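Side-chain contacts in diaminobutyrate-pyruvate transaminase and L-2,4-diaminobutyrate decarboxylase (Vibrio parahaemolyticus, PDB 2QMA), which probably works as a bifunctional pyridoxal phosphate enzyme, with its C-terminal domain, the part crystallised here, likely decarboxylating L-2,4-diaminobutyrate: residues K373-D376 against A377-V380; K390-G393 against D394-H398; W148-K152 against Y153-E157; A281-A284 against V285-D288. One frame throughout, in Å; residues are numbered along the deposited sequence.

Contact 1 (K373-D376 against A377-V380)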
loop_
_atom_site.group_PDB
_atom_site.type_symbol
_atom_site.label_atom_id
_atom_site.label_comp_id
_atom_site.label_asym_id
_atom_site.label_seq_id
_atom_site.Cartn_x
_atom_site.Cartn_y
_atom_site.Cartn_z
ATOM N N LYS A 373 0.222 -1.205 -7.942
ATOM C CA LYS A 373 0.370 -0.149 -6.943
ATOM C C LYS A 373 -0.374 1.126 -7.359
ATOM O O LYS A 373 -0.599 1.370 -8.558
ATOM C CB LYS A 373 1.773 0.004 -6.331
ATOM C CG LYS A 373 2.826 0.956 -6.995
ATOM C CD LYS A 373 3.800 1.468 -5.971
ATOM C CE LYS A 373 4.260 2.942 -6.286
ATOM N NZ LYS A 373 5.244 3.076 -7.409
ATOM N N ARG A 374 -0.832 1.855 -6.348
ATOM C CA ARG A 374 -1.731 2.968 -6.587
ATOM C C ARG A 374 -0.967 4.270 -6.845
ATOM O O ARG A 374 0.226 4.414 -6.535
ATOM C CB ARG A 374 -2.861 3.092 -5.530
ATOM C CG ARG A 374 -2.573 3.904 -4.352
ATOM C CD ARG A 374 -3.486 3.659 -3.152
ATOM N NE ARG A 374 -4.897 4.026 -3.354
ATOM C CZ ARG A 374 -5.399 5.262 -3.209
ATOM N NH1 ARG A 374 -6.710 5.476 -3.413
ATOM N NH2 ARG A 374 -4.621 6.275 -2.849
ATOM N N PHE A 375 -1.686 5.195 -7.472
ATOM C CA PHE A 375 -1.129 6.456 -7.960
ATOM C C PHE A 375 -1.014 7.485 -6.806
ATOM O O PHE A 375 -1.509 8.617 -6.902
ATOM C CB PHE A 375 -2.045 6.923 -9.136
ATOM C CG PHE A 375 -1.563 8.175 -9.882
ATOM C CD1 PHE A 375 -0.270 8.684 -9.727
ATOM C CD2 PHE A 375 -2.427 8.806 -10.778
ATOM C CE1 PHE A 375 0.150 9.829 -10.433
ATOM C CE2 PHE A 375 -2.013 9.957 -11.493
ATOM C CZ PHE A 375 -0.720 10.455 -11.311
ATOM N N ASP A 376 -0.348 7.108 -5.720
ATOM C CA ASP A 376 -0.183 8.038 -4.606
ATOM C C ASP A 376 0.627 9.344 -4.925
ATOM O O ASP A 376 0.492 10.382 -4.246
ATOM C CB ASP A 376 0.452 7.317 -3.399
ATOM C CG ASP A 376 -0.470 6.281 -2.793
ATOM O OD1 ASP A 376 -1.655 6.612 -2.648
ATOM O OD2 ASP A 376 -0.012 5.137 -2.489
ATOM N N ALA A 377 1.479 9.268 -5.931
ATOM C CA ALA A 377 2.395 10.378 -6.242
ATOM C C ALA A 377 1.570 11.587 -6.691
ATOM O O ALA A 377 2.065 12.726 -6.662
ATOM C CB ALA A 377 3.379 9.966 -7.314
ATOM N N LEU A 378 0.307 11.348 -7.068
ATOM C CA LEU A 378 -0.562 12.458 -7.555
ATOM C C LEU A 378 -0.775 13.442 -6.420
ATOM O O LEU A 378 -0.749 14.651 -6.636
ATOM C CB LEU A 378 -1.898 11.981 -8.169
ATOM C CG LEU A 378 -2.842 13.106 -8.700
ATOM C CD1 LEU A 378 -2.258 13.820 -9.923
ATOM C CD2 LEU A 378 -4.292 12.613 -9.038
ATOM N N LYS A 379 -0.899 12.917 -5.195
ATOM C CA LYS A 379 -1.069 13.730 -4.006
ATOM C C LYS A 379 0.065 14.775 -3.902
ATOM O O LYS A 379 -0.230 15.956 -3.757
ATOM C CB LYS A 379 -1.074 12.870 -2.742
ATOM C CG LYS A 379 -2.158 11.800 -2.713
ATOM C CD LYS A 379 -1.807 10.764 -1.625
ATOM C CE LYS A 379 -2.621 9.557 -1.779
ATOM N NZ LYS A 379 -2.529 8.690 -0.565
ATOM N N VAL A 380 1.327 14.332 -3.973
ATOM C CA VAL A 380 2.451 15.256 -3.822
ATOM C C VAL A 380 2.486 16.194 -5.042
ATOM O O VAL A 380 2.782 17.395 -4.907
ATOM C CB VAL A 380 3.806 14.528 -3.664
ATOM C CG1 VAL A 380 4.934 15.538 -3.417
ATOM C CG2 VAL A 380 3.765 13.474 -2.537
HETATM O O HOH W 1 2.437 6.789 -7.294
#
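Arg374 meets Lys379 at the head of a salt-bridge network in which two cations share the carboxylate of Asp376, just where a loop of the decarboxylase domain runs into helix 377-386. A bend at chi3 turns the arginine so that its guanidinium presents an edge: NH2 donates to Asp376 OD1 at 3.0 Å, with the acceptor only 8° out of the guanidinium plane. Glu119 of the same chain forms a salt bridge with that NH2, while NE and NH1 reach Ile331 O and Glu119 of the second subunit, so the network spans the dimer interface.

Phe375 is the centre of an inverse gamma turn, closed by a weak bond from Asp376 N to Arg374 O. With CG anti to the backbone N (chi1 -175°), its ring is laid flat beneath Leu378, whose CB stands 3.7 Å from the Phe375 ring centroid, almost on the ring normal, in a CH-pi contact. The Phe375 carbonyl also takes Leu378 N at 3.3 Å. A water bridges the loop and the helix start, accepting from Ala377 N at 3.0 Å and donating weakly to Arg374 O.

Asp376 lies alongside Lys379, both side chains running the same way. Its OD2 is held by Ser332 OG, which would limit the carboxylate's rotation and leaves OD1 to the cations. The weak bond from Lys379 NZ to OD1 is 3.1 Å; the ammonium is gripped further by Thr330 O, Ser332 O and Glu119. Between the same two residues, Lys379 N donates to Asp376 O at 3.0 Å.

Contact 2 (K390-G393 against D394-H398)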
loop_
_atom_site.group_PDB
_atom_site.type_symbol
_atom_site.label_atom_id
_atom_site.label_comp_id
_atom_site.label_asym_id
_atom_site.label_seq_id
_atom_site.Cartn_x
_atom_site.Cartn_y
_atom_site.Cartn_z
ATOM N N LYS A 390 7.602 26.043 -0.015
ATOM C CA LYS A 390 7.909 27.146 0.897
ATOM C C LYS A 390 6.840 27.240 2.002
ATOM O O LYS A 390 7.176 27.386 3.167
ATOM C CB LYS A 390 8.017 28.474 0.147
ATOM C CG LYS A 390 8.595 29.613 0.990
ATOM C CD LYS A 390 9.887 29.181 1.649
ATOM C CE LYS A 390 10.638 30.359 2.276
ATOM N NZ LYS A 390 9.882 30.992 3.421
ATOM N N ALA A 391 5.558 27.142 1.616
ATOM C CA ALA A 391 4.457 27.206 2.598
ATOM C C ALA A 391 4.571 26.059 3.593
ATOM O O ALA A 391 4.384 26.257 4.798
ATOM C CB ALA A 391 3.084 27.212 1.924
ATOM N N LEU A 392 4.845 24.845 3.088
ATOM C CA LEU A 392 5.096 23.699 4.002
ATOM C C LEU A 392 6.319 24.005 4.904
ATOM O O LEU A 392 6.295 23.751 6.100
ATOM C CB LEU A 392 5.301 22.386 3.231
ATOM C CG LEU A 392 4.097 21.829 2.436
ATOM C CD1 LEU A 392 4.495 20.662 1.499
ATOM C CD2 LEU A 392 2.962 21.389 3.375
ATOM N N GLY A 393 7.380 24.547 4.315
ATOM C CA GLY A 393 8.545 24.954 5.095
ATOM C C GLY A 393 8.160 25.901 6.210
ATOM O O GLY A 393 8.547 25.714 7.374
ATOM N N ASP A 394 7.363 26.896 5.864
ATOM C CA ASP A 394 6.873 27.876 6.864
ATOM C C ASP A 394 6.044 27.222 7.996
ATOM O O ASP A 394 6.185 27.588 9.178
ATOM C CB ASP A 394 6.076 28.998 6.196
ATOM C CG ASP A 394 6.904 29.883 5.268
ATOM O OD1 ASP A 394 8.153 29.814 5.208
ATOM O OD2 ASP A 394 6.265 30.678 4.559
HETATM N N MSE A 395 5.203 26.245 7.641
HETATM C CA MSE A 395 4.443 25.486 8.637
HETATM C C MSE A 395 5.373 24.790 9.621
HETATM O O MSE A 395 5.111 24.746 10.828
HETATM C CB MSE A 395 3.503 24.471 7.961
HETATM C CG MSE A 395 2.421 25.119 7.077
HETATM SE SE MSE A 395 1.312 23.863 6.187
HETATM C CE MSE A 395 0.499 24.984 4.860
ATOM N N TYR A 396 6.473 24.240 9.106
ATOM C CA TYR A 396 7.383 23.449 9.950
ATOM C C TYR A 396 8.160 24.362 10.880
ATOM O O TYR A 396 8.337 24.012 12.044
ATOM C CB TYR A 396 8.336 22.566 9.118
ATOM C CG TYR A 396 7.622 21.685 8.126
ATOM C CD1 TYR A 396 6.374 21.153 8.423
ATOM C CD2 TYR A 396 8.188 21.399 6.875
ATOM C CE1 TYR A 396 5.670 20.371 7.487
ATOM C CE2 TYR A 396 7.511 20.581 5.938
ATOM C CZ TYR A 396 6.254 20.076 6.248
ATOM O OH TYR A 396 5.590 19.274 5.326
ATOM N N ASP A 397 8.608 25.513 10.372
ATOM C CA ASP A 397 9.242 26.569 11.213
ATOM C C ASP A 397 8.312 26.896 12.396
ATOM O O ASP A 397 8.724 26.937 13.550
ATOM C CB ASP A 397 9.522 27.828 10.388
ATOM C CG ASP A 397 10.608 27.609 9.319
ATOM O OD1 ASP A 397 11.292 26.538 9.352
ATOM O OD2 ASP A 397 10.797 28.495 8.461
ATOM N N HIS A 398 7.045 27.117 12.074
ATOM C CA HIS A 398 5.991 27.353 13.076
ATOM C C HIS A 398 5.863 26.249 14.137
ATOM O O HIS A 398 5.779 26.516 15.357
ATOM C CB HIS A 398 4.651 27.540 12.381
ATOM C CG HIS A 398 3.506 27.556 13.335
ATOM N ND1 HIS A 398 2.666 26.476 13.514
ATOM C CD2 HIS A 398 3.130 28.488 14.240
ATOM C CE1 HIS A 398 1.776 26.770 14.445
ATOM N NE2 HIS A 398 2.036 27.988 14.901
#
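The carbonyl oxygen of Gly393 takes two backbone N-H groups, a nearly straight bond from Asp397 N (3.0 Å, 170°) and a weak one from Tyr396 N at 3.1 Å. One turn back, Lys390 O accepts Asp394 N at 2.7 Å. The same two residues meet again through their side chains in an i to i+4 salt bridge: bends at chi2 and chi4 curl the lysine over, and its NZ reaches Asp394 OD1 at 2.8 Å, using the syn lone pair of the carboxylate oxygen. The salt bridge lies on the more exposed flank of helix 389-411. Trp19 of the second subunit packs on Asp394 and on the buried Met395.

The buried flank carries Leu392, Met395 and Tyr396. Tyr396, with CG anti to its carbonyl carbon (chi1 -53°), folds its ring back along the helix, so that Leu392 O sits 3.0 Å above the ring plane, over its centre, while still accepting Tyr396 N. Leu392 runs beside the tyrosine in the same direction, its CB 3.9 Å from Tyr396 CZ, and the phenol beyond bonds to Leu326 O. The selenium of Met395, a selenomethionine, lies 4.1 Å from Leu392 CD2, a methyl that also neighbours the tyrosine hydroxyl.

Contact 3 (W148-K152 against Y153-E157)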
loop_
_atom_site.group_PDB
_atom_site.type_symbol
_atom_site.label_atom_id
_atom_site.label_comp_id
_atom_site.label_asym_id
_atom_site.label_seq_id
_atom_site.Cartn_x
_atom_site.Cartn_y
_atom_site.Cartn_z
ATOM N N TRP A 148 12.025 15.524 -8.587
ATOM C CA TRP A 148 11.924 16.737 -7.763
ATOM C C TRP A 148 12.471 16.436 -6.348
ATOM O O TRP A 148 13.258 17.201 -5.787
ATOM C CB TRP A 148 10.445 17.198 -7.716
ATOM C CG TRP A 148 10.165 18.437 -6.921
ATOM C CD1 TRP A 148 10.373 19.721 -7.315
ATOM C CD2 TRP A 148 9.620 18.497 -5.588
ATOM N NE1 TRP A 148 10.022 20.579 -6.308
ATOM C CE2 TRP A 148 9.568 19.868 -5.229
ATOM C CE3 TRP A 148 9.238 17.520 -4.637
ATOM C CZ2 TRP A 148 9.073 20.304 -3.988
ATOM C CZ3 TRP A 148 8.777 17.935 -3.390
ATOM C CH2 TRP A 148 8.684 19.326 -3.074
ATOM N N LEU A 149 12.057 15.311 -5.787
ATOM C CA LEU A 149 12.470 14.940 -4.427
ATOM C C LEU A 149 13.986 14.793 -4.367
ATOM O O LEU A 149 14.636 15.266 -3.445
ATOM C CB LEU A 149 11.830 13.586 -4.053
ATOM C CG LEU A 149 10.346 13.650 -3.699
ATOM C CD1 LEU A 149 9.794 12.211 -3.547
ATOM C CD2 LEU A 149 10.188 14.512 -2.415
ATOM N N CYS A 150 14.539 14.119 -5.355
ATOM C CA CYS A 150 15.998 13.903 -5.423
ATOM C C CYS A 150 16.741 15.246 -5.403
ATOM O O CYS A 150 17.745 15.379 -4.717
ATOM C CB CYS A 150 16.342 13.077 -6.662
ATOM S SG CYS A 150 15.863 11.310 -6.444
ATOM N N ASP A 151 16.217 16.244 -6.120
ATOM C CA ASP A 151 16.713 17.644 -6.033
ATOM C C ASP A 151 16.676 18.258 -4.626
ATOM O O ASP A 151 17.684 18.825 -4.122
ATOM C CB ASP A 151 16.005 18.505 -7.093
ATOM C CG ASP A 151 15.273 19.776 -6.525
ATOM O OD1 ASP A 151 13.996 19.752 -6.608
ATOM O OD2 ASP A 151 15.964 20.780 -6.075
ATOM N N LYS A 152 15.524 18.098 -3.984
ATOM C CA LYS A 152 15.267 18.706 -2.696
ATOM C C LYS A 152 16.237 18.172 -1.654
ATOM O O LYS A 152 16.681 18.935 -0.784
ATOM C CB LYS A 152 13.810 18.510 -2.273
ATOM C CG LYS A 152 12.811 19.357 -3.061
ATOM C CD LYS A 152 13.181 20.866 -2.935
ATOM C CE LYS A 152 12.253 21.754 -3.709
ATOM N NZ LYS A 152 12.661 23.200 -3.640
ATOM N N TYR A 153 16.615 16.895 -1.781
ATOM C CA TYR A 153 17.552 16.260 -0.835
ATOM C C TYR A 153 19.008 16.381 -1.317
ATOM O O TYR A 153 19.917 15.810 -0.687
ATOM C CB TYR A 153 17.153 14.786 -0.539
ATOM C CG TYR A 153 15.925 14.700 0.348
ATOM C CD1 TYR A 153 16.023 14.849 1.726
ATOM C CD2 TYR A 153 14.652 14.515 -0.195
ATOM C CE1 TYR A 153 14.892 14.826 2.531
ATOM C CE2 TYR A 153 13.512 14.489 0.611
ATOM C CZ TYR A 153 13.636 14.651 1.960
ATOM O OH TYR A 153 12.499 14.626 2.766
ATOM N N ASP A 154 19.220 17.083 -2.435
ATOM C CA ASP A 154 20.585 17.390 -2.948
ATOM C C ASP A 154 21.386 16.123 -3.312
ATOM O O ASP A 154 22.602 16.064 -3.127
ATOM C CB ASP A 154 21.349 18.264 -1.932
ATOM C CG ASP A 154 20.724 19.624 -1.758
ATOM O OD1 ASP A 154 20.466 20.282 -2.788
ATOM O OD2 ASP A 154 20.454 20.043 -0.601
ATOM N N LEU A 155 20.701 15.102 -3.839
ATOM C CA LEU A 155 21.337 13.845 -4.185
ATOM C C LEU A 155 22.108 13.957 -5.502
ATOM O O LEU A 155 21.910 14.922 -6.247
ATOM C CB LEU A 155 20.282 12.718 -4.270
ATOM C CG LEU A 155 19.360 12.512 -3.043
ATOM C CD1 LEU A 155 18.339 11.403 -3.317
ATOM C CD2 LEU A 155 20.136 12.193 -1.769
ATOM N N SER A 156 23.000 12.993 -5.760
ATOM C CA SER A 156 23.877 12.968 -6.968
ATOM C C SER A 156 23.139 12.858 -8.297
ATOM O O SER A 156 21.912 12.603 -8.348
ATOM C CB SER A 156 24.937 11.817 -6.900
ATOM O OG SER A 156 24.421 10.475 -7.144
ATOM N N GLU A 157 23.907 13.011 -9.383
ATOM C CA GLU A 157 23.364 12.879 -10.734
ATOM C C GLU A 157 22.733 11.499 -10.964
ATOM O O GLU A 157 21.800 11.360 -11.741
ATOM C CB GLU A 157 24.438 13.167 -11.779
ATOM C CG GLU A 157 24.835 14.647 -11.792
ATOM C CD GLU A 157 25.542 15.068 -13.065
ATOM O OE1 GLU A 157 25.806 14.188 -13.925
ATOM O OE2 GLU A 157 25.813 16.278 -13.211
#
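Cys150 and Leu155 are brought together by matching first torsions, SG and CG each lying anti to its own carbonyl carbon (chi1 -74° and -54°), and the thiol sulfur of Cys150 comes to rest 4.0 Å from Leu155 CD1. The pair makes the hydrophobic contact that accompanies the Schellman motif ending helix 136-152. Asp154 turns the chain with positive phi, and two bonds lead back into the last turn: Leu155 N to Cys150 O, 3.1 Å and almost straight at 169°, and Asp154 N to Asp151 O, 2.9 Å.

Tyr153 comes just before the turn. Its N binds Leu149 O at 3.1 Å, and that same oxygen lies at the edge of the tyrosine ring. Leu149, Tyr153 and Leu155 all pack on Leu337 of strand 334-338, placing the helix end against the central sheet, while Asp154 is bridged to Lys307. Elsewhere on the helix, Lys152 lays its chain over the face of the Trp148 indole. Lys152 NZ forms a salt bridge, and Trp148 NE1 a hydrogen bond, with Asp74 of the second subunit; the CG of Lys152 stands 3.8 Å above the Trp148 ring plane.

Contact 4 (A281-A284 against V285-D288)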
loop_
_atom_site.group_PDB
_atom_site.type_symbol
_atom_site.label_atom_id
_atom_site.label_comp_id
_atom_site.label_asym_id
_atom_site.label_seq_id
_atom_site.Cartn_x
_atom_site.Cartn_y
_atom_site.Cartn_z
ATOM N N ALA A 281 27.496 9.187 8.195
ATOM C CA ALA A 281 27.922 9.050 6.797
ATOM C C ALA A 281 29.427 8.850 6.750
ATOM O O ALA A 281 29.954 8.086 5.907
ATOM C CB ALA A 281 27.456 10.275 5.918
ATOM N N ASP A 282 30.149 9.521 7.649
ATOM C CA ASP A 282 31.609 9.354 7.690
ATOM C C ASP A 282 31.981 7.995 8.204
ATOM O O ASP A 282 32.983 7.458 7.774
ATOM C CB ASP A 282 32.272 10.430 8.553
ATOM C CG ASP A 282 32.184 11.826 7.922
ATOM O OD1 ASP A 282 32.140 11.935 6.669
ATOM O OD2 ASP A 282 32.178 12.795 8.682
HETATM N N MSE A 283 31.206 7.472 9.161
HETATM C CA MSE A 283 31.367 6.075 9.615
HETATM C C MSE A 283 31.188 5.058 8.454
HETATM O O MSE A 283 31.956 4.080 8.299
HETATM C CB MSE A 283 30.399 5.788 10.779
HETATM C CG MSE A 283 30.895 6.392 12.101
HETATM SE SE MSE A 283 32.620 5.751 12.764
HETATM C CE MSE A 283 33.851 7.106 12.150
ATOM N N ALA A 284 30.170 5.303 7.643
ATOM C CA ALA A 284 29.864 4.470 6.499
ATOM C C ALA A 284 31.007 4.537 5.463
ATOM O O ALA A 284 31.371 3.505 4.894
ATOM C CB ALA A 284 28.477 4.886 5.856
ATOM N N VAL A 285 31.620 5.716 5.253
ATOM C CA VAL A 285 32.820 5.775 4.360
ATOM C C VAL A 285 33.976 4.963 4.988
ATOM O O VAL A 285 34.547 4.107 4.358
ATOM C CB VAL A 285 33.280 7.274 4.064
ATOM C CG1 VAL A 285 34.654 7.334 3.376
ATOM C CG2 VAL A 285 32.233 8.011 3.218
ATOM N N LYS A 286 34.276 5.203 6.273
ATOM C CA LYS A 286 35.421 4.546 6.933
ATOM C C LYS A 286 35.279 3.027 6.946
ATOM O O LYS A 286 36.236 2.320 6.631
ATOM C CB LYS A 286 35.587 5.024 8.378
ATOM C CG LYS A 286 36.848 4.415 9.034
ATOM C CD LYS A 286 36.980 4.776 10.470
ATOM C CE LYS A 286 38.349 4.290 11.040
ATOM N NZ LYS A 286 38.303 4.429 12.540
ATOM N N HIS A 287 34.090 2.562 7.308
ATOM C CA HIS A 287 33.772 1.135 7.525
ATOM C C HIS A 287 33.124 0.447 6.332
ATOM O O HIS A 287 32.844 -0.720 6.395
ATOM C CB HIS A 287 32.998 0.962 8.834
ATOM C CG HIS A 287 33.781 1.423 10.035
ATOM N ND1 HIS A 287 34.904 0.757 10.478
ATOM C CD2 HIS A 287 33.617 2.479 10.866
ATOM C CE1 HIS A 287 35.380 1.365 11.554
ATOM N NE2 HIS A 287 34.619 2.414 11.809
ATOM N N ASP A 288 33.013 1.156 5.202
ATOM C CA ASP A 288 32.474 0.571 3.985
ATOM C C ASP A 288 31.071 0.013 4.175
ATOM O O ASP A 288 30.831 -1.160 3.876
ATOM C CB ASP A 288 33.441 -0.496 3.441
ATOM C CG ASP A 288 34.555 0.144 2.637
ATOM O OD1 ASP A 288 34.228 0.769 1.584
ATOM O OD2 ASP A 288 35.715 0.096 3.089
#
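Met283 and His287 lie side by side, both pointing the same way off helix 277-287, and the selenium of Met283 (a selenomethionine) lies at the edge of the imidazole. SE is 3.9 Å from His287 CD2 and lies in the ring plane, a Met-aromatic contact at the edge and not over a face. Two bends in the methionine chain, at chi2 (-61°) and chi3, fold its end back beside the ring. Over one face of the same imidazole passes the extended chain of Lys286, with its CG 4.0 Å above the His287 ring plane and over its centre. The histidine is thus bordered by selenium at one edge and aliphatic carbon on one face.

In the backbone, His287 N donates to Met283 O at 2.8 Å, and Val285 N to Ala281 O at 3.0 Å. Val285 points its CG2 back at that oxygen, 3.5 Å from Ala281 O. The helix belongs to a beta-alpha-beta unit between strands 258-265 and 290-295, and closes in a Schellman motif where Asp288 takes positive phi.

Both ring nitrogens of His287 are engaged on helix 245-254: ND1 bonds to Lys253 NZ and NE2 to Asp246 OD1, an oxygen that Lys286 NZ also reaches. If the lysine at ND1 is charged, as is likely, the imidazole would accept there and carry its proton on NE2, toward the carboxylate.

Overall arrangement
The four contacts are separate knots in one decarboxylase domain. Contacts 1, 2 and 3 gather around Lys325, the predicted attachment point of pyridoxal phosphate, which carries no cofactor in this structure: side chain to side chain, it is about 9 Å from Tyr396, 10 Å from Tyr153 and 12 Å from Val380. These three also touch the second subunit. Contacts 1 and 2 lie on successive helices, with centres 23 Å apart, whereas contact 3 approaches contact 1 to about 5 Å between nearest atoms without touching. Contact 4 stands apart from the site; its nearest neighbour is contact 3, 21 Å away between centres, and like contact 3 it ends a helix in a Schellman motif.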